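Local coordinates for M32 carboxypeptidase (Chitinophagaceae bacterium, PDB 7A03), which probably acts as a metal-dependent carboxypeptidase of family M32, removing amino acids one at a time from the C-terminal ends of peptides, at residues N461-F466 with Q477-N482; G288-A291 with I295-S298; N305-S310 with Q431-A436; P237-F242 with G270-E275. All coordinates share one frame; numbering follows the deposited sequence.

Contact 1. Residues N461-F466 with Q477-N482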
loop_
_atom_site.group_PDB
_atom_site.type_symbol
_atom_site.label_atom_id
_atom_site.label_comp_id
_atom_site.label_asym_id
_atom_site.label_seq_id
_atom_site.Cartn_x
_atom_site.Cartn_y
_atom_site.Cartn_z
ATOM N N ASN A 461 5.597 9.433 17.711
ATOM C CA ASN A 461 6.793 10.253 17.908
ATOM C C ASN A 461 7.796 10.135 16.769
ATOM O O ASN A 461 8.569 11.077 16.532
ATOM C CB ASN A 461 7.491 9.877 19.218
ATOM C CG ASN A 461 6.673 10.265 20.439
ATOM O OD1 ASN A 461 5.837 11.162 20.380
ATOM N ND2 ASN A 461 6.923 9.596 21.553
ATOM N N ASN A 462 7.803 9.013 16.050
ATOM C CA ASN A 462 8.838 8.761 15.060
ATOM C C ASN A 462 8.392 8.866 13.612
ATOM O O ASN A 462 9.235 9.150 12.759
ATOM C CB ASN A 462 9.469 7.386 15.284
ATOM C CG ASN A 462 10.411 7.381 16.456
ATOM O OD1 ASN A 462 11.580 7.755 16.324
ATOM N ND2 ASN A 462 9.906 6.981 17.619
ATOM N N ILE A 463 7.113 8.638 13.303
ATOM C CA ILE A 463 6.681 8.568 11.904
ATOM C C ILE A 463 5.521 9.508 11.605
ATOM O O ILE A 463 5.611 10.358 10.710
ATOM C CB ILE A 463 6.340 7.124 11.494
ATOM C CG1 ILE A 463 7.617 6.266 11.516
ATOM C CG2 ILE A 463 5.719 7.117 10.104
ATOM C CD1 ILE A 463 7.366 4.774 11.450
ATOM N N HIS A 464 4.426 9.364 12.349
ATOM C CA HIS A 464 3.171 9.995 11.948
ATOM C C HIS A 464 3.199 11.508 11.767
ATOM O O HIS A 464 2.555 11.988 10.818
ATOM C CB HIS A 464 2.055 9.588 12.910
ATOM C CG HIS A 464 1.778 8.122 12.908
ATOM N ND1 HIS A 464 0.834 7.538 13.728
ATOM C CD2 HIS A 464 2.298 7.123 12.161
ATOM C CE1 HIS A 464 0.796 6.238 13.494
ATOM N NE2 HIS A 464 1.682 5.960 12.552
ATOM N N PRO A 465 3.833 12.312 12.627
ATOM C CA PRO A 465 3.596 13.763 12.580
ATOM C C PRO A 465 4.431 14.514 11.564
ATOM O O PRO A 465 4.259 15.728 11.435
ATOM C CB PRO A 465 3.980 14.201 13.999
ATOM C CG PRO A 465 5.086 13.280 14.355
ATOM C CD PRO A 465 4.723 11.949 13.751
ATOM N N PHE A 466 5.339 13.847 10.864
ATOM C CA PHE A 466 6.262 14.537 9.977
ATOM C C PHE A 466 5.747 14.705 8.560
ATOM O O PHE A 466 6.356 15.453 7.792
ATOM C CB PHE A 466 7.602 13.811 9.958
ATOM C CG PHE A 466 8.252 13.750 11.305
ATOM C CD1 PHE A 466 8.686 14.904 11.922
ATOM C CD2 PHE A 466 8.388 12.556 11.970
ATOM C CE1 PHE A 466 9.268 14.864 13.173
ATOM C CE2 PHE A 466 8.983 12.506 13.221
ATOM C CZ PHE A 466 9.420 13.666 13.819
ATOM N N GLN A 477 16.606 6.104 8.060
ATOM C CA GLN A 477 17.924 6.354 8.641
ATOM C C GLN A 477 17.823 7.066 9.991
ATOM O O GLN A 477 18.518 6.701 10.948
ATOM C CB GLN A 477 18.759 7.183 7.661
ATOM C CG GLN A 477 20.125 7.624 8.182
ATOM C CD GLN A 477 21.083 6.465 8.346
ATOM O OE1 GLN A 477 21.171 5.587 7.486
ATOM N NE2 GLN A 477 21.812 6.462 9.452
ATOM N N LYS A 478 16.952 8.076 10.088
ATOM C CA LYS A 478 16.781 8.799 11.344
ATOM C C LYS A 478 16.274 7.888 12.459
ATOM O O LYS A 478 16.772 7.950 13.592
ATOM C CB LYS A 478 15.833 9.983 11.128
ATOM C CG LYS A 478 15.424 10.691 12.413
ATOM C CD LYS A 478 14.339 11.729 12.162
ATOM C CE LYS A 478 14.128 12.585 13.395
ATOM N NZ LYS A 478 12.888 13.396 13.287
ATOM N N ILE A 479 15.292 7.030 12.156
ATOM C CA ILE A 479 14.685 6.195 13.189
ATOM C C ILE A 479 15.559 4.993 13.541
ATOM O O ILE A 479 15.698 4.639 14.719
ATOM C CB ILE A 479 13.280 5.749 12.751
ATOM C CG1 ILE A 479 12.328 6.939 12.632
ATOM C CG2 ILE A 479 12.723 4.724 13.715
ATOM C CD1 ILE A 479 11.096 6.585 11.834
ATOM N N THR A 480 16.122 4.318 12.537
ATOM C CA THR A 480 16.773 3.029 12.744
ATOM C C THR A 480 18.291 3.073 12.679
ATOM O O THR A 480 18.933 2.088 13.055
ATOM C CB THR A 480 16.263 1.982 11.738
ATOM O OG1 THR A 480 16.867 2.197 10.452
ATOM C CG2 THR A 480 14.738 2.019 11.620
ATOM N N GLY A 481 18.879 4.169 12.216
ATOM C CA GLY A 481 20.317 4.207 12.041
ATOM C C GLY A 481 20.809 3.454 10.829
ATOM O O GLY A 481 22.009 3.201 10.719
ATOM N N ASN A 482 19.918 3.092 9.908
ATOM C CA ASN A 482 20.278 2.326 8.723
ATOM C C ASN A 482 19.349 2.700 7.582
ATOM O O ASN A 482 18.192 3.053 7.822
ATOM C CB ASN A 482 20.143 0.822 8.987
ATOM C CG ASN A 482 21.235 0.293 9.881
ATOM O OD1 ASN A 482 20.963 -0.284 10.936
ATOM N ND2 ASN A 482 22.483 0.485 9.464
#
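Lys478 NZ is hydrogen-bonded to Tyr470 OH and also ends 3.5 Å from Phe466 CZ. The contact joins the C-terminal ends of two consecutive helices, 453-462 and 472-480, in this largely helical M32 fold. The chain of Lys478 is extended all the way. Its CG lies anti to the backbone N (chi1 172°), which carries the ammonium across to the Phe466 ring. It meets the ring obliquely. The two side chains approach from opposite directions. Tyr470 also meets Phe466 edge-to-face, so one residue of the linking loop serves both partners.

The apolar half centres on Ile479, which has 73 Å² buried here. Its CD1 pushes in at the turn where the first helix ends. It lies 3.5 Å from Ile463 CG1, and the two isoleucines cross at about a right angle. On the Asn462 side, Ile479 CG1 is 3.9 Å from Asn462 CB. Asn462 turns its amide NH2 back to Trp458 O in its own helix, which holds it beside the isoleucine. Helices 420-439 and 293-307 back the site through Phe432 and Ile295, which touch Ile463.

Helix 472-480 ends at Thr480. Gly481 follows with positive phi, inside an ST turn in which Thr480 OG1 accepts from Asn482 N at 3.2 Å, with a bent N-H...O angle of 136°. Across the contact, Asn462 O is buried without a polar partner. What it meets is the methyl carbon Ile479 CD1, 3.3 Å away.

Contact 2. Residues G288-A291 with I295-S298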
loop_
_atom_site.group_PDB
_atom_site.type_symbol
_atom_site.label_atom_id
_atom_site.label_comp_id
_atom_site.label_asym_id
_atom_site.label_seq_id
_atom_site.Cartn_x
_atom_site.Cartn_y
_atom_site.Cartn_z
ATOM N N GLY A 288 1.791 17.783 5.790
ATOM C CA GLY A 288 0.592 17.181 6.341
ATOM C C GLY A 288 0.099 15.952 5.604
ATOM O O GLY A 288 -1.022 15.504 5.868
ATOM N N GLU A 289 0.892 15.408 4.669
ATOM C CA GLU A 289 0.543 14.236 3.874
ATOM C C GLU A 289 1.452 13.067 4.242
ATOM O O GLU A 289 2.599 13.263 4.642
ATOM C CB GLU A 289 0.720 14.532 2.370
ATOM C CG GLU A 289 -0.179 15.648 1.851
ATOM C CD GLU A 289 0.183 16.129 0.442
ATOM O OE1 GLU A 289 1.210 15.672 -0.102
ATOM O OE2 GLU A 289 -0.577 16.959 -0.125
ATOM N N ALA A 290 0.932 11.846 4.098
ATOM C CA ALA A 290 1.749 10.657 4.319
ATOM C C ALA A 290 3.034 10.734 3.500
ATOM O O ALA A 290 3.044 11.252 2.379
ATOM C CB ALA A 290 0.975 9.411 3.897
ATOM N N ALA A 291 4.125 10.193 4.067
ATOM C CA ALA A 291 5.458 10.379 3.493
ATOM C C ALA A 291 5.589 9.738 2.117
ATOM O O ALA A 291 6.283 10.277 1.245
ATOM C CB ALA A 291 6.535 9.854 4.445
ATOM N N ILE A 295 5.892 4.007 2.934
ATOM C CA ILE A 295 5.745 4.245 4.369
ATOM C C ILE A 295 4.305 3.964 4.817
ATOM O O ILE A 295 4.063 3.374 5.879
ATOM C CB ILE A 295 6.251 5.657 4.742
ATOM C CG1 ILE A 295 7.756 5.816 4.435
ATOM C CG2 ILE A 295 5.923 5.981 6.211
ATOM C CD1 ILE A 295 8.668 4.822 5.185
ATOM N N HIS A 296 3.317 4.337 4.002
ATOM C CA HIS A 296 1.951 4.001 4.385
ATOM C C HIS A 296 1.770 2.482 4.490
ATOM O O HIS A 296 1.185 1.961 5.464
ATOM C CB HIS A 296 0.974 4.611 3.379
ATOM C CG HIS A 296 -0.233 5.215 4.017
ATOM N ND1 HIS A 296 -0.925 4.603 5.040
ATOM C CD2 HIS A 296 -0.845 6.401 3.803
ATOM C CE1 HIS A 296 -1.923 5.386 5.421
ATOM N NE2 HIS A 296 -1.893 6.483 4.686
ATOM N N GLU A 297 2.305 1.749 3.505
ATOM C CA GLU A 297 2.197 0.302 3.544
ATOM C C GLU A 297 2.949 -0.283 4.740
ATOM O O GLU A 297 2.523 -1.300 5.292
ATOM C CB GLU A 297 2.663 -0.293 2.207
ATOM C CG GLU A 297 2.451 -1.796 2.084
ATOM C CD GLU A 297 1.009 -2.157 1.738
ATOM O OE1 GLU A 297 0.167 -1.244 1.625
ATOM O OE2 GLU A 297 0.722 -3.357 1.574
ATOM N N SER A 298 4.051 0.349 5.169
ATOM C CA SER A 298 4.744 -0.133 6.364
ATOM C C SER A 298 3.844 -0.060 7.588
ATOM O O SER A 298 3.933 -0.907 8.486
ATOM C CB SER A 298 6.028 0.664 6.628
ATOM O OG SER A 298 5.768 1.938 7.218
#
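This is a small apolar contact between the loop ahead of helix 293-307 and the first turns of that helix. It lies near the middle of the chain and contains no hydrogen bond between the two segments. Ala290 and His296 touch most closely. The methyl of Ala290, CB, lies 3.5 Å from His296 CD2 and 4.2 Å from His296 NE2, so it meets the CD2-NE2 side of the imidazole obliquely. The His296 torsion is unusual (chi1 -138°) and swings the ring toward the loop. Next to this pair, Ala291 CB packs on Ile295 CB at 4.2 Å. The rest of the Ile295 side chain turns off toward Phe432 of helix 420-439.

The imidazole is fixed from outside. His296 NE2 is hydrogen-bonded to Glu275 OE2 on helix 258-277. Tyr274 OH of the same helix bonds to Ala291 N and so anchors the loop as well. Within the helix, Ser298 OG donates to Ile295 O at 2.6 Å, in the carbonyl plane and on a lone pair.

His296, Glu297 and Ser298 form the His-Glu-Ser sequence characteristic of M32 carboxypeptidases. In relatives its glutamate is the third metal ligand, beside the HExxH histidines.

Contact 3. Residues N305-S310 with Q431-A436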
loop_
_atom_site.group_PDB
_atom_site.type_symbol
_atom_site.label_atom_id
_atom_site.label_comp_id
_atom_site.label_asym_id
_atom_site.label_seq_id
_atom_site.Cartn_x
_atom_site.Cartn_y
_atom_site.Cartn_z
ATOM N N ASN A 305 0.882 -7.762 10.575
ATOM C CA ASN A 305 1.758 -8.922 10.530
ATOM C C ASN A 305 2.769 -8.940 11.666
ATOM O O ASN A 305 2.731 -9.849 12.495
ATOM C CB ASN A 305 2.453 -8.964 9.167
ATOM C CG ASN A 305 1.505 -9.376 8.053
ATOM O OD1 ASN A 305 0.391 -9.850 8.311
ATOM N ND2 ASN A 305 1.933 -9.190 6.804
ATOM N N ASN A 306 3.669 -7.955 11.732
ATOM C CA ASN A 306 4.681 -7.961 12.791
ATOM C C ASN A 306 4.048 -7.950 14.177
ATOM O O ASN A 306 4.597 -8.546 15.114
ATOM C CB ASN A 306 5.634 -6.785 12.617
ATOM C CG ASN A 306 6.253 -6.759 11.242
ATOM O OD1 ASN A 306 5.599 -6.393 10.269
ATOM N ND2 ASN A 306 7.501 -7.206 11.146
ATOM N N VAL A 307 2.894 -7.291 14.322
ATOM C CA VAL A 307 2.087 -7.392 15.533
ATOM C C VAL A 307 1.013 -8.467 15.354
ATOM O O VAL A 307 0.979 -9.460 16.093
ATOM C CB VAL A 307 1.469 -6.028 15.889
ATOM C CG1 VAL A 307 0.588 -6.181 17.113
ATOM C CG2 VAL A 307 2.578 -5.002 16.127
ATOM N N GLY A 308 0.153 -8.298 14.348
ATOM C CA GLY A 308 -1.109 -9.022 14.286
ATOM C C GLY A 308 -1.003 -10.502 13.996
ATOM O O GLY A 308 -2.001 -11.212 14.149
ATOM N N ARG A 309 0.154 -10.993 13.564
ATOM C CA ARG A 309 0.338 -12.426 13.365
ATOM C C ARG A 309 1.342 -13.017 14.347
ATOM O O ARG A 309 1.739 -14.183 14.207
ATOM C CB ARG A 309 0.731 -12.718 11.911
ATOM C CG ARG A 309 -0.364 -12.342 10.902
ATOM C CD ARG A 309 -0.050 -12.827 9.468
ATOM N NE ARG A 309 -0.970 -12.171 8.539
ATOM C CZ ARG A 309 -2.179 -12.632 8.196
ATOM N NH1 ARG A 309 -2.616 -13.806 8.642
ATOM N NH2 ARG A 309 -2.940 -11.918 7.379
ATOM N N SER A 310 1.753 -12.237 15.340
ATOM C CA SER A 310 2.803 -12.642 16.263
ATOM C C SER A 310 2.231 -13.418 17.440
ATOM O O SER A 310 1.063 -13.257 17.816
ATOM C CB SER A 310 3.556 -11.418 16.775
ATOM O OG SER A 310 2.802 -10.732 17.759
ATOM N N GLN A 431 11.678 -3.533 9.628
ATOM C CA GLN A 431 12.785 -2.760 10.160
ATOM C C GLN A 431 12.283 -1.831 11.248
ATOM O O GLN A 431 12.935 -1.677 12.293
ATOM C CB GLN A 431 13.468 -1.992 9.026
ATOM C CG GLN A 431 14.700 -1.202 9.431
ATOM C CD GLN A 431 15.665 -1.015 8.272
ATOM O OE1 GLN A 431 15.560 -1.704 7.247
ATOM N NE2 GLN A 431 16.617 -0.093 8.422
ATOM N N PHE A 432 11.080 -1.266 11.053
ATOM C CA PHE A 432 10.571 -0.363 12.073
ATOM C C PHE A 432 10.205 -1.146 13.328
ATOM O O PHE A 432 10.540 -0.725 14.446
ATOM C CB PHE A 432 9.362 0.436 11.567
ATOM C CG PHE A 432 9.679 1.459 10.495
ATOM C CD1 PHE A 432 10.907 2.088 10.426
ATOM C CD2 PHE A 432 8.712 1.797 9.558
ATOM C CE1 PHE A 432 11.171 3.027 9.433
ATOM C CE2 PHE A 432 8.976 2.746 8.554
ATOM C CZ PHE A 432 10.196 3.354 8.496
ATOM N N PHE A 433 9.588 -2.330 13.168
ATOM C CA PHE A 433 9.095 -2.989 14.371
ATOM C C PHE A 433 10.248 -3.535 15.196
ATOM O O PHE A 433 10.280 -3.379 16.425
ATOM C CB PHE A 433 8.081 -4.082 14.052
ATOM C CG PHE A 433 7.435 -4.656 15.276
ATOM C CD1 PHE A 433 6.534 -3.897 16.024
ATOM C CD2 PHE A 433 7.762 -5.936 15.720
ATOM C CE1 PHE A 433 5.973 -4.413 17.184
ATOM C CE2 PHE A 433 7.177 -6.451 16.861
ATOM C CZ PHE A 433 6.272 -5.688 17.588
ATOM N N THR A 434 11.225 -4.144 14.531
ATOM C CA THR A 434 12.410 -4.591 15.243
ATOM C C THR A 434 13.071 -3.424 15.960
ATOM O O THR A 434 13.457 -3.544 17.133
ATOM C CB THR A 434 13.347 -5.284 14.262
ATOM O OG1 THR A 434 12.701 -6.467 13.780
ATOM C CG2 THR A 434 14.664 -5.683 14.927
ATOM N N THR A 435 13.116 -2.257 15.311
ATOM C CA THR A 435 13.729 -1.114 15.971
ATOM C C THR A 435 12.898 -0.694 17.173
ATOM O O THR A 435 13.450 -0.408 18.248
ATOM C CB THR A 435 13.915 0.030 14.977
ATOM O OG1 THR A 435 14.805 -0.399 13.934
ATOM C CG2 THR A 435 14.520 1.250 15.668
ATOM N N ALA A 436 11.566 -0.699 17.026
ATOM C CA ALA A 436 10.727 -0.363 18.171
ATOM C C ALA A 436 10.973 -1.331 19.317
ATOM O O ALA A 436 11.046 -0.913 20.477
ATOM C CB ALA A 436 9.249 -0.320 17.778
#
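Packing on the Phe433 ring, by an apolar side chain and by backbone, makes this buried contact, in which the phenylalanine has 72 Å² covered. Phe433 CG stands anti to its own nitrogen (chi1 -173°), and this carries the ring out to the end of helix 293-307. Val307 CG2 reaches it obliquely, 3.6 Å from Phe433 CE1, and the two side chains cross at about a right angle. The backbone of Asn306 covers one face of the ring through its carbonyl carbon, with Asn306 O 3.8 Å from Phe433 CE2. The CB of Asn306 adds a contact of 3.9 Å with Phe433 CG.

No hydrogen bond spans the two segments. Polar bonds instead shape each side separately. Residues 307-310 form a type I beta turn, and Val307 O takes both Ser310 N and Ser310 OG, the hydroxyl at 2.8 Å. Ser310 OG also serves Phe313 N as the N-cap of the next helix. Arg309 NE bonds to Asn305 OD1 at 2.7 Å, arriving from above the amide plane. In helix 420-439, Thr435 OG1 donates to Gln431 O at 2.8 Å, on the face opposite to Thr435 N.

Arg309 continues to Glu304 in a salt bridge and to Trp263 in a cation-pi contact. The contact thus ties the C-terminal end of helix 293-307 to helix 420-439. Leu302 touches Phe433 one turn earlier, and Tyr492 of helix 486-497 packs against Asn305 and Asn306.

Contact 4. Residues P237-F242 with G270-E275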
loop_
_atom_site.group_PDB
_atom_site.type_symbol
_atom_site.label_atom_id
_atom_site.label_comp_id
_atom_site.label_asym_id
_atom_site.label_seq_id
_atom_site.Cartn_x
_atom_site.Cartn_y
_atom_site.Cartn_z
ATOM N N PRO A 237 -11.461 -3.817 1.170
ATOM C CA PRO A 237 -11.092 -2.953 2.295
ATOM C C PRO A 237 -10.130 -1.843 1.897
ATOM O O PRO A 237 -9.196 -2.040 1.113
ATOM C CB PRO A 237 -10.440 -3.927 3.278
ATOM C CG PRO A 237 -11.141 -5.232 3.011
ATOM C CD PRO A 237 -11.403 -5.250 1.518
ATOM N N PHE A 238 -10.346 -0.668 2.467
ATOM C CA PHE A 238 -9.472 0.470 2.225
ATOM C C PHE A 238 -9.579 1.450 3.383
ATOM O O PHE A 238 -10.446 1.333 4.251
ATOM C CB PHE A 238 -9.771 1.170 0.879
ATOM C CG PHE A 238 -11.119 1.870 0.816
ATOM C CD1 PHE A 238 -12.257 1.181 0.423
ATOM C CD2 PHE A 238 -11.233 3.200 1.147
ATOM C CE1 PHE A 238 -13.507 1.809 0.344
ATOM C CE2 PHE A 238 -12.474 3.847 1.063
ATOM C CZ PHE A 238 -13.612 3.138 0.673
ATOM N N THR A 239 -8.665 2.419 3.378
ATOM C CA THR A 239 -8.642 3.534 4.305
ATOM C C THR A 239 -8.674 4.814 3.483
ATOM O O THR A 239 -7.988 4.920 2.460
ATOM C CB THR A 239 -7.357 3.488 5.165
ATOM O OG1 THR A 239 -7.372 2.308 5.971
ATOM C CG2 THR A 239 -7.262 4.692 6.085
ATOM N N THR A 240 -9.478 5.789 3.918
ATOM C CA THR A 240 -9.537 7.084 3.256
ATOM C C THR A 240 -9.635 8.169 4.311
ATOM O O THR A 240 -10.340 8.021 5.316
ATOM C CB THR A 240 -10.715 7.166 2.272
ATOM O OG1 THR A 240 -10.610 8.370 1.486
ATOM C CG2 THR A 240 -12.067 7.163 3.002
ATOM N N SER A 241 -8.928 9.265 4.092
ATOM C CA SER A 241 -8.960 10.388 5.014
ATOM C C SER A 241 -9.488 11.624 4.297
ATOM O O SER A 241 -9.031 11.961 3.196
ATOM C CB SER A 241 -7.578 10.661 5.595
ATOM O OG SER A 241 -6.687 11.059 4.574
ATOM N N PHE A 242 -10.457 12.289 4.921
ATOM C CA PHE A 242 -10.987 13.563 4.440
ATOM C C PHE A 242 -10.311 14.743 5.116
ATOM O O PHE A 242 -10.557 15.896 4.738
ATOM C CB PHE A 242 -12.509 13.644 4.676
ATOM C CG PHE A 242 -13.273 12.449 4.169
ATOM C CD1 PHE A 242 -12.809 11.720 3.078
ATOM C CD2 PHE A 242 -14.453 12.055 4.775
ATOM C CE1 PHE A 242 -13.487 10.611 2.622
ATOM C CE2 PHE A 242 -15.158 10.956 4.304
ATOM C CZ PHE A 242 -14.679 10.225 3.228
ATOM N N GLY A 270 -3.851 0.124 10.659
ATOM C CA GLY A 270 -2.501 0.679 10.604
ATOM C C GLY A 270 -2.413 1.912 9.719
ATOM O O GLY A 270 -1.812 2.943 10.099
ATOM N N HIS A 271 -3.051 1.834 8.538
ATOM C CA HIS A 271 -3.188 3.039 7.698
ATOM C C HIS A 271 -3.880 4.174 8.456
ATOM O O HIS A 271 -3.465 5.351 8.392
ATOM C CB HIS A 271 -4.040 2.744 6.468
ATOM C CG HIS A 271 -3.368 1.941 5.395
ATOM N ND1 HIS A 271 -2.113 2.233 4.896
ATOM C CD2 HIS A 271 -3.814 0.874 4.694
ATOM C CE1 HIS A 271 -1.819 1.376 3.929
ATOM N NE2 HIS A 271 -2.830 0.534 3.795
ATOM N N ALA A 272 -4.970 3.840 9.140
ATOM C CA ALA A 272 -5.823 4.869 9.717
ATOM C C ALA A 272 -5.133 5.571 10.873
ATOM O O ALA A 272 -5.283 6.787 11.041
ATOM C CB ALA A 272 -7.149 4.275 10.160
ATOM N N LEU A 273 -4.346 4.836 11.662
ATOM C CA LEU A 273 -3.629 5.458 12.765
ATOM C C LEU A 273 -2.614 6.459 12.234
ATOM O O LEU A 273 -2.413 7.536 12.821
ATOM C CB LEU A 273 -2.931 4.395 13.619
ATOM C CG LEU A 273 -3.832 3.455 14.413
ATOM C CD1 LEU A 273 -3.015 2.259 14.911
ATOM C CD2 LEU A 273 -4.512 4.190 15.586
ATOM N N TYR A 274 -1.955 6.112 11.116
ATOM C CA TYR A 274 -1.075 7.083 10.474
ATOM C C TYR A 274 -1.841 8.346 10.080
ATOM O O TYR A 274 -1.426 9.467 10.405
ATOM C CB TYR A 274 -0.456 6.439 9.228
ATOM C CG TYR A 274 0.681 7.176 8.550
ATOM C CD1 TYR A 274 1.220 8.349 9.075
ATOM C CD2 TYR A 274 1.250 6.646 7.393
ATOM C CE1 TYR A 274 2.295 8.984 8.449
ATOM C CE2 TYR A 274 2.330 7.268 6.763
ATOM C CZ TYR A 274 2.847 8.434 7.304
ATOM O OH TYR A 274 3.920 9.029 6.668
ATOM N N GLU A 275 -2.941 8.180 9.335
ATOM C CA GLU A 275 -3.700 9.350 8.876
ATOM C C GLU A 275 -4.215 10.198 10.043
ATOM O O GLU A 275 -4.208 11.438 9.969
ATOM C CB GLU A 275 -4.847 8.916 7.973
ATOM C CG GLU A 275 -4.368 8.382 6.624
ATOM C CD GLU A 275 -3.812 9.485 5.730
ATOM O OE1 GLU A 275 -4.335 10.616 5.765
ATOM O OE2 GLU A 275 -2.858 9.238 4.957
#
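Thr239, Glu275 and Ser241 carry this contact between an edge strand and the HExxH helix. Strand 239-241 runs nearly parallel to helix segment 270-275, at 14°, with the axes 8.3 Å apart. Thr239 is the most covered residue, at 75 Å². Its OG1 lies 3.4 Å from His271 CB, while its CG2 rests 3.9 Å from Ala272 CA. The methyl therefore faces the helix backbone. The hydroxyl is used elsewhere, in a hydrogen bond with Glu268 OE1 one turn earlier in the helix.

Glu275 and Ser241 form the polar end. The Glu275 chain folds over through chi2 (-71°), which brings its carboxylate to the strand. Ser241 OG donates to Glu275 OE1 at 2.7 Å, well above the carboxylate plane (57° out of it). This bond belongs to one of two Ser241 conformers and may be partial. The other carboxylate oxygen is taken by His296.

His267, Glu268 and His271 fit the metal-site pattern expected of M32 enzymes, although no metal is bound to them here. The strand thus meets the helix by its hydroxyls as well as by a methyl. When the Ser241 bond is made, the Glu275 carboxylate is held at both oxygens, which would limit its rotation and link the strand to His296. Thr239 probably helps to position Glu268.

Along the chain, contact 4 closes first, then contact 2, contact 3 and contact 1. Contacts 2 and 4 are the nearest pair, with centres 10 Å apart. Bonds between them, from Tyr274 and Glu275 of contact 4 to Ala291 and His296 of contact 2, tie helix 258-277 to helix 293-307 and the loop before it, around the probable metal site. Contact 3 uses the far end of helix 293-307 and lies 17 Å from contact 2, centre to centre. Helix 420-439 links the rest: its Phe432 packs on residues of contacts 1 and 2, and its Gln431 bonds to Thr480 of contact 1. Contacts 3 and 4 do not touch. Helix 293-307 thus connects the likely active site with the surrounding helical body.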